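Local coordinates for protein EscN (Escherichia coli O127:H6, PDB 2OBL) that is a P-loop protein of the ATP synthase alpha/beta family, probably part of a type III secretion system, at residues V169-Y172 / A173-A176; D135-A138 / L139-M142; G190-P194 / S195-S199. The protein carries 1 engineered substitution. All blocks are in the same frame, centred on the assembly; numbering follows the deposited sequence.

Contact 1. Residues V169-Y172 / A173-A176; sequences VTRY and ARAA
The backbone N of A176 donates to the carbonyl O of Y172 at 2.8 Å. A173, R174 and A175 repeat the same i to i+4 pattern on V169, T170 and R171. The Y172 side chain uses the same spacing. Its CG is anti to the backbone N (chi1 153°), and the ring runs on along the helix to A176. The A176 CB sits over one ring face, 4.2 Å from the centroid of the Y172 ring, a CH-pi contact. The Y172 OH is hydrogen-bonded to S199. This is the first part of helix 169-182, which follows strand 161-167 of the central parallel sheet in a P-loop NTPase core. The polar side chains lie on another side of the helix. T170 and R174 run side by side, and the T170 CG2 lies over a face of the R174 guanidinium, 3.8 Å from R174 NE. The R171 and R174 guanidinium planes are 89° apart, and R171 NH1 is 3.5 Å from R174 NH1. These two donors share no bond. Each arginine has its own carboxylate, E107 for R171 and E224 for R174, which probably offsets the like charges. An acetate ion also lies next to the R174 side chain. T170 OG1 is hydrogen-bonded to the backbone N of L222 on the neighbouring strand 214-222.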
ATOM      1  N   VAL A 169       5.523   6.270   4.628  1.00 11.63           N
ATOM      2  CA  VAL A 169       6.807   6.010   5.252  1.00 12.82           C
ATOM      3  C   VAL A 169       7.724   7.210   5.007  1.00 12.38           C
ATOM      4  O   VAL A 169       8.592   7.505   5.821  1.00 11.55           O
ATOM      5  CB  VAL A 169       7.418   4.654   4.802  1.00 14.10           C
ATOM      6  CG1 VAL A 169       7.829   4.677   3.337  1.00 14.48           C
ATOM      7  CG2 VAL A 169       8.598   4.284   5.713  1.00 15.63           C
ATOM      8  N   THR A 170       7.509   7.908   3.885  1.00 10.48           N
ATOM      9  CA  THR A 170       8.297   9.108   3.576  1.00 11.05           C
ATOM     10  C   THR A 170       8.195  10.171   4.673  1.00 11.23           C
ATOM     11  O   THR A 170       9.204  10.710   5.130  1.00 10.80           O
ATOM     12  CB  THR A 170       7.835   9.713   2.242  1.00 10.65           C
ATOM     13  OG1 THR A 170       8.055   8.753   1.200  1.00 10.39           O
ATOM     14  CG2 THR A 170       8.602  11.016   1.944  1.00 10.96           C
ATOM     15  N   ARG A 171       6.973  10.483   5.095  1.00 11.09           N
ATOM     16  CA  ARG A 171       6.796  11.536   6.105  1.00 11.62           C
ATOM     17  C   ARG A 171       7.098  11.042   7.504  1.00 11.48           C
ATOM     18  O   ARG A 171       7.535  11.828   8.366  1.00 11.34           O
ATOM     19  CB  ARG A 171       5.414  12.183   5.995  1.00 12.33           C
ATOM     20  CG  ARG A 171       5.251  12.970   4.689  1.00 15.15           C
ATOM     21  CD  ARG A 171       4.073  13.931   4.750  1.00 17.42           C
ATOM     22  NE  ARG A 171       3.668  14.403   3.423  1.00 20.34           N
ATOM     23  CZ  ARG A 171       4.079  15.543   2.890  1.00 22.75           C
ATOM     24  NH1 ARG A 171       4.906  16.330   3.571  1.00 23.89           N
ATOM     25  NH2 ARG A 171       3.647  15.909   1.681  1.00 23.06           N
ATOM     26  N   TYR A 172       6.922   9.738   7.726  1.00 11.42           N
ATOM     27  CA  TYR A 172       7.408   9.126   8.950  1.00 11.80           C
ATOM     28  C   TYR A 172       8.915   9.361   9.050  1.00 11.84           C
ATOM     29  O   TYR A 172       9.429   9.748  10.107  1.00 11.83           O
ATOM     30  CB  TYR A 172       7.168   7.605   8.985  1.00 12.77           C
ATOM     31  CG  TYR A 172       8.203   6.946   9.868  1.00 13.07           C
ATOM     32  CD1 TYR A 172       8.066   6.956  11.255  1.00 12.86           C
ATOM     33  CD2 TYR A 172       9.352   6.367   9.327  1.00 11.86           C
ATOM     34  CE1 TYR A 172       9.030   6.408  12.071  1.00 13.38           C
ATOM     35  CE2 TYR A 172      10.321   5.810  10.139  1.00 12.86           C
ATOM     36  CZ  TYR A 172      10.155   5.839  11.517  1.00 13.04           C
ATOM     37  OH  TYR A 172      11.118   5.292  12.330  1.00 13.55           O
ATOM     38  N   ALA A 173       9.617   9.101   7.949  1.00 10.22           N
ATOM     39  CA  ALA A 173      11.092   9.201   7.937  1.00 10.62           C
ATOM     40  C   ALA A 173      11.575  10.634   8.148  1.00 11.38           C
ATOM     41  O   ALA A 173      12.600  10.867   8.800  1.00 10.94           O
ATOM     42  CB  ALA A 173      11.659   8.623   6.646  1.00 10.87           C
ATOM     43  N   ARG A 174      10.849  11.598   7.590  1.00 11.89           N
ATOM     44  CA  ARG A 174      11.220  12.993   7.767  1.00 12.40           C
ATOM     45  C   ARG A 174      11.032  13.384   9.233  1.00 12.43           C
ATOM     46  O   ARG A 174      11.847  14.114   9.786  1.00 12.74           O
ATOM     47  CB  ARG A 174      10.392  13.897   6.861  1.00 13.08           C
ATOM     48  CG  ARG A 174      10.757  13.742   5.384  1.00 13.49           C
ATOM     49  CD  ARG A 174       9.769  14.517   4.533  1.00 13.80           C
ATOM     50  NE  ARG A 174      10.005  14.301   3.111  1.00 15.43           N
ATOM     51  CZ  ARG A 174       9.192  14.742   2.157  1.00 15.99           C
ATOM     52  NH1 ARG A 174       8.097  15.427   2.484  1.00 16.79           N
ATOM     53  NH2 ARG A 174       9.477  14.515   0.879  1.00 14.97           N
ATOM     54  N   ALA A 175       9.972  12.892   9.856  1.00 12.34           N
ATOM     55  CA  ALA A 175       9.767  13.135  11.294  1.00 12.42           C
ATOM     56  C   ALA A 175      10.891  12.473  12.103  1.00 12.43           C
ATOM     57  O   ALA A 175      11.481  13.091  12.980  1.00 12.85           O
ATOM     58  CB  ALA A 175       8.392  12.614  11.742  1.00 12.44           C
ATOM     59  N   ALA A 176      11.184  11.212  11.798  1.00 12.76           N
ATOM     60  CA  ALA A 176      12.227  10.484  12.514  1.00 12.66           C
ATOM     61  C   ALA A 176      13.602  11.137  12.318  1.00 12.69           C
ATOM     62  O   ALA A 176      14.464  11.112  13.233  1.00 12.49           O
ATOM     63  CB  ALA A 176      12.241   9.017  12.058  1.00 13.76           C
TER

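Contact 2. Residues D135-A138 / L139-M142; sequences DRPA and LERM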
ATOM      1  N   ASP A 135       1.233  19.697  11.583  1.00 16.29           N
ATOM      2  CA  ASP A 135       1.428  20.674  12.660  1.00 17.72           C
ATOM      3  C   ASP A 135       1.912  20.031  13.952  1.00 16.13           C
ATOM      4  O   ASP A 135       2.430  20.720  14.843  1.00 16.50           O
ATOM      5  CB  ASP A 135       0.134  21.443  12.934  1.00 20.47           C
ATOM      6  CG  ASP A 135      -1.070  20.523  13.065  1.00 22.32           C
ATOM      7  OD1 ASP A 135      -1.417  19.860  12.065  1.00 24.15           O
ATOM      8  OD2 ASP A 135      -1.682  20.465  14.155  1.00 24.15           O
ATOM      9  N   ARG A 136       1.734  18.722  14.069  1.00 13.27           N
ATOM     10  CA  ARG A 136       2.115  18.031  15.287  1.00 12.93           C
ATOM     11  C   ARG A 136       3.638  17.955  15.393  1.00 12.84           C
ATOM     12  O   ARG A 136       4.340  18.010  14.377  1.00 12.31           O
ATOM     13  CB  ARG A 136       1.498  16.629  15.320  1.00 13.94           C
ATOM     14  CG  ARG A 136      -0.027  16.607  15.290  1.00 14.55           C
ATOM     15  CD  ARG A 136      -0.630  17.538  16.351  1.00 16.92           C
ATOM     16  NE  ARG A 136      -0.110  17.266  17.692  1.00 18.05           N
ATOM     17  CZ  ARG A 136       0.064  18.197  18.631  1.00 19.87           C
ATOM     18  NH1 ARG A 136      -0.222  19.468  18.377  1.00 19.77           N
ATOM     19  NH2 ARG A 136       0.541  17.859  19.824  1.00 19.89           N
ATOM     20  N   PRO A 137       4.160  17.826  16.620  1.00 12.81           N
ATOM     21  CA  PRO A 137       5.612  17.723  16.790  1.00 13.10           C
ATOM     22  C   PRO A 137       6.201  16.509  16.078  1.00 11.94           C
ATOM     23  O   PRO A 137       5.514  15.496  15.900  1.00 11.90           O
ATOM     24  CB  PRO A 137       5.773  17.565  18.306  1.00 12.90           C
ATOM     25  CG  PRO A 137       4.537  18.207  18.878  1.00 14.39           C
ATOM     26  CD  PRO A 137       3.456  17.807  17.920  1.00 13.78           C
ATOM     27  N   ALA A 138       7.473  16.609  15.699  1.00 11.84           N
ATOM     28  CA  ALA A 138       8.136  15.531  14.988  1.00 11.95           C
ATOM     29  C   ALA A 138       8.063  14.230  15.788  1.00 12.84           C
ATOM     30  O   ALA A 138       7.815  13.176  15.225  1.00 11.56           O
ATOM     31  CB  ALA A 138       9.577  15.901  14.656  1.00 13.17           C
ATOM     32  N   LEU A 139       8.258  14.303  17.105  1.00 12.67           N
ATOM     33  CA  LEU A 139       8.205  13.101  17.944  1.00 14.74           C
ATOM     34  C   LEU A 139       6.882  12.352  17.806  1.00 14.65           C
ATOM     35  O   LEU A 139       6.856  11.120  17.734  1.00 14.55           O
ATOM     36  CB  LEU A 139       8.459  13.446  19.421  1.00 15.73           C
ATOM     37  CG  LEU A 139       8.696  12.248  20.354  1.00 17.10           C
ATOM     38  CD1 LEU A 139       9.937  11.484  19.950  1.00 18.60           C
ATOM     39  CD2 LEU A 139       8.810  12.697  21.803  1.00 17.19           C
ATOM     40  N   GLU A 140       5.782  13.096  17.772  1.00 13.48           N
ATOM     41  CA  GLU A 140       4.485  12.487  17.597  1.00 14.51           C
ATOM     42  C   GLU A 140       4.321  11.861  16.208  1.00 13.29           C
ATOM     43  O   GLU A 140       3.795  10.769  16.085  1.00 12.70           O
ATOM     44  CB  GLU A 140       3.375  13.501  17.862  1.00 16.16           C
ATOM     45  CG  GLU A 140       2.106  12.849  18.332  1.00 17.97           C
ATOM     46  CD  GLU A 140       0.947  13.800  18.356  1.00 19.86           C
ATOM     47  OE1 GLU A 140       1.172  15.014  18.475  1.00 20.55           O
ATOM     48  OE2 GLU A 140      -0.191  13.324  18.252  1.00 21.36           O
ATOM     49  N   ARG A 141       4.756  12.562  15.165  1.00 12.27           N
ATOM     50  CA  ARG A 141       4.673  12.021  13.798  1.00 12.74           C
ATOM     51  C   ARG A 141       5.536  10.755  13.607  1.00 12.73           C
ATOM     52  O   ARG A 141       5.161   9.814  12.876  1.00 13.14           O
ATOM     53  CB  ARG A 141       5.035  13.095  12.773  1.00 12.94           C
ATOM     54  CG  ARG A 141       3.968  14.202  12.641  1.00 12.45           C
ATOM     55  CD  ARG A 141       4.371  15.273  11.621  1.00 13.42           C
ATOM     56  NE  ARG A 141       5.195  16.322  12.227  1.00 12.94           N
ATOM     57  CZ  ARG A 141       6.468  16.567  11.922  1.00 13.84           C
ATOM     58  NH1 ARG A 141       7.102  15.863  10.984  1.00 10.37           N
ATOM     59  NH2 ARG A 141       7.117  17.551  12.546  1.00 14.04           N
ATOM     60  N   MET A 142       6.694  10.728  14.253  1.00 12.85           N
ATOM     61  CA  MET A 142       7.515   9.524  14.234  1.00 14.35           C
ATOM     62  C   MET A 142       6.840   8.379  14.993  1.00 13.63           C
ATOM     63  O   MET A 142       6.793   7.243  14.511  1.00 13.88           O
ATOM     64  CB  MET A 142       8.880   9.802  14.845  1.00 16.26           C
ATOM     65  CG  MET A 142       9.737   8.560  14.981  1.00 16.81           C
ATOM     66  SD  MET A 142      11.267   8.952  15.810  1.00 17.32           S
ATOM     67  CE  MET A 142      12.177   7.428  15.540  1.00 18.41           C
TER
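The N-terminal end of helix 138-156 is built here, with P137 at the N-cap position. R136 and E140 join the residue before the cap to the first turn. R136 NE donates to E140 OE1 at 2.7 Å in a salt bridge, and R136 NH2 adds a weak bond of 3.2 Å to the same E140 OE1. The oxygen is met on its syn side, 20° out of the carboxylate plane. The R136 chain bends at chi2 and chi3, which folds it back and lays P137 CD over one face of its guanidinium. The other carboxylate oxygen, E140 OE2, is bonded to the backbone N of G18, so both oxygens of the group are held. R141 turns back to the same loop residue. Its NE gives a nearly straight bond of 2.9 Å to the R136 carbonyl O, which lies in the plane of the R141 guanidinium. The NE itself stands above the plane of the R136 carbonyl. R141 NH2 reaches that R136 O weakly at 3.4 Å. A bend at chi3 (-87°) brings the flat group over A138, whose CA is 3.3 Å from R141 NH2. Backbone bonds from R141 N to P137 O and from M142 N to A138 O start the helix. M142 and A138 also touch helix 169-182. The arrangement is that of a helix N-terminus with a proline at the N-cap, following a strand of the central sheet in a P-loop NTPase fold.

Contact 3. Residues G190-P194 / S195-S199; sequences GGFPP and SVFSS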
ATOM      1  N   GLY A 190      21.740  12.039   2.607  1.00 15.60           N
ATOM      2  CA  GLY A 190      20.555  12.782   2.158  1.00 14.62           C
ATOM      3  C   GLY A 190      19.876  13.590   3.245  1.00 14.87           C
ATOM      4  O   GLY A 190      18.685  13.889   3.154  1.00 15.36           O
ATOM      5  N   GLY A 191      20.621  13.934   4.294  1.00 14.27           N
ATOM      6  CA  GLY A 191      20.039  14.670   5.411  1.00 14.47           C
ATOM      7  C   GLY A 191      19.521  13.801   6.553  1.00 14.78           C
ATOM      8  O   GLY A 191      19.130  14.329   7.610  1.00 15.45           O
ATOM      9  N   PHE A 192      19.553  12.482   6.358  1.00 13.13           N
ATOM     10  CA  PHE A 192      19.038  11.525   7.345  1.00 12.35           C
ATOM     11  C   PHE A 192      20.112  10.969   8.263  1.00 11.77           C
ATOM     12  O   PHE A 192      21.174  10.564   7.795  1.00 11.76           O
ATOM     13  CB  PHE A 192      18.312  10.358   6.651  1.00 11.36           C
ATOM     14  CG  PHE A 192      17.054  10.777   5.938  1.00 11.62           C
ATOM     15  CD1 PHE A 192      15.848  10.857   6.626  1.00 11.25           C
ATOM     16  CD2 PHE A 192      17.087  11.122   4.595  1.00 11.55           C
ATOM     17  CE1 PHE A 192      14.691  11.278   6.002  1.00 11.69           C
ATOM     18  CE2 PHE A 192      15.932  11.539   3.939  1.00 11.23           C
ATOM     19  CZ  PHE A 192      14.725  11.622   4.638  1.00 11.04           C
ATOM     20  N   PRO A 193      19.826  10.921   9.573  1.00 11.74           N
ATOM     21  CA  PRO A 193      20.779  10.265  10.474  1.00 12.11           C
ATOM     22  C   PRO A 193      20.634   8.735  10.487  1.00 12.31           C
ATOM     23  O   PRO A 193      19.603   8.180  10.052  1.00  9.90           O
ATOM     24  CB  PRO A 193      20.426  10.850  11.837  1.00 11.69           C
ATOM     25  CG  PRO A 193      18.923  11.139  11.742  1.00 12.75           C
ATOM     26  CD  PRO A 193      18.659  11.478  10.287  1.00 11.92           C
ATOM     27  N   PRO A 194      21.670   8.050  10.984  1.00 13.33           N
ATOM     28  CA  PRO A 194      21.665   6.600  11.089  1.00 13.64           C
ATOM     29  C   PRO A 194      20.394   5.992  11.689  1.00 13.57           C
ATOM     30  O   PRO A 194      19.934   4.956  11.189  1.00 14.03           O
ATOM     31  CB  PRO A 194      22.894   6.315  11.965  1.00 14.99           C
ATOM     32  CG  PRO A 194      23.833   7.433  11.620  1.00 14.60           C
ATOM     33  CD  PRO A 194      22.938   8.636  11.460  1.00 13.64           C
ATOM     34  N   SER A 195      19.817   6.632  12.706  1.00 13.68           N
ATOM     35  CA  SER A 195      18.629   6.099  13.393  1.00 14.59           C
ATOM     36  C   SER A 195      17.434   5.825  12.468  1.00 14.29           C
ATOM     37  O   SER A 195      16.698   4.861  12.661  1.00 13.83           O
ATOM     38  CB  SER A 195      18.181   7.009  14.535  1.00 14.89           C
ATOM     39  OG  SER A 195      17.881   8.326  14.090  1.00 15.62           O
ATOM     40  N   VAL A 196      17.229   6.685  11.478  1.00 14.20           N
ATOM     41  CA  VAL A 196      16.080   6.520  10.599  1.00 14.05           C
ATOM     42  C   VAL A 196      16.276   5.259   9.754  1.00 13.68           C
ATOM     43  O   VAL A 196      15.371   4.438   9.624  1.00 13.61           O
ATOM     44  CB  VAL A 196      15.864   7.745   9.693  1.00 13.85           C
ATOM     45  CG1 VAL A 196      14.620   7.541   8.828  1.00 13.20           C
ATOM     46  CG2 VAL A 196      15.709   9.011  10.531  1.00 13.94           C
ATOM     47  N   PHE A 197      17.476   5.092   9.204  1.00 14.75           N
ATOM     48  CA  PHE A 197      17.748   3.911   8.392  1.00 15.69           C
ATOM     49  C   PHE A 197      17.571   2.616   9.175  1.00 15.94           C
ATOM     50  O   PHE A 197      16.917   1.692   8.706  1.00 17.73           O
ATOM     51  CB  PHE A 197      19.128   3.993   7.761  1.00 16.36           C
ATOM     52  CG  PHE A 197      19.242   5.103   6.768  1.00 15.36           C
ATOM     53  CD1 PHE A 197      18.595   5.020   5.550  1.00 16.57           C
ATOM     54  CD2 PHE A 197      19.953   6.253   7.079  1.00 14.38           C
ATOM     55  CE1 PHE A 197      18.679   6.056   4.621  1.00 16.35           C
ATOM     56  CE2 PHE A 197      20.057   7.283   6.165  1.00 14.32           C
ATOM     57  CZ  PHE A 197      19.410   7.192   4.933  1.00 15.47           C
ATOM     58  N   SER A 198      18.103   2.564  10.385  1.00 16.11           N
ATOM     59  CA  SER A 198      17.980   1.342  11.165  1.00 16.49           C
ATOM     60  C   SER A 198      16.532   1.079  11.604  1.00 15.55           C
ATOM     61  O   SER A 198      16.158  -0.066  11.851  1.00 14.22           O
ATOM     62  CB  SER A 198      18.966   1.334  12.334  1.00 18.06           C
ATOM     63  OG  SER A 198      18.626   2.306  13.295  1.00 20.79           O
ATOM     64  N   SER A 199      15.697   2.120  11.641  1.00 15.01           N
ATOM     65  CA  SER A 199      14.299   1.938  12.075  1.00 15.00           C
ATOM     66  C   SER A 199      13.458   1.250  11.002  1.00 15.27           C
ATOM     67  O   SER A 199      12.456   0.593  11.311  1.00 14.09           O
ATOM     68  CB  SER A 199      13.649   3.273  12.466  1.00 15.04           C
ATOM     69  OG  SER A 199      13.221   3.984  11.297  1.00 15.53           O
TER
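The backbone leaves two glycines with positive phi, runs extended through F192 and P193, and turns into helix at P194, with P193 at the N-cap position. The V196 N to P193 O bond is 3.1 Å. S198 N to P194 O, also 3.1 Å, is the first regular i to i+4 bond. F192 meets the first turn through its CB, which lies 3.6 Å from F197 CE2. The F197 ring reaches back along the helix toward the loop, and its CD2 also touches the P193 carbonyl O. V196 meets two loop residues, one with each branch. Its CG1, anti to the backbone N (chi1 -178°), is the branch turned to F192, in a looser contact of 4.2 Å between V196 CG1 and F192 CD1. Its CG2 packs on the proline ring, with V196 CG2 3.9 Å from P193 CD. This is the start of helix 194-204, reached by a loop from helix 169-182 in the nucleotide-binding domain. V196 also rests on A173 and A176 of that earlier helix. I232 of helix 231-239 touches F192, V196 and F197, and R189 makes a cation-pi contact with F197. The serines are held in different ways. S195 OG lies near P193 CG, and its hydrogen-bond partner is E185. S198 OG donates weakly to the S195 carbonyl O. S199 OG donates at 2.8 Å to the carbonyl O of V196, one turn back.

Contact 1 is the buried one and lies between the other two. Its helix 169-182 touches helix 138-156 of contact 2 through Y172 and A175, and helix 194-204 of contact 3 through A173 and A176. A hydroxyl pair also joins contacts 1 and 3. Contacts 2 and 3 do not touch each other. Both are helix starts with a proline at the N-cap, but their chemistry differs. Contact 2, on the surface, relies on charged side chains, whereas the partly buried contact 3 relies on phenylalanine, valine and proline. Contact 1 combines a tyrosine ring on alanine with arginines whose carboxylates lie outside the segments.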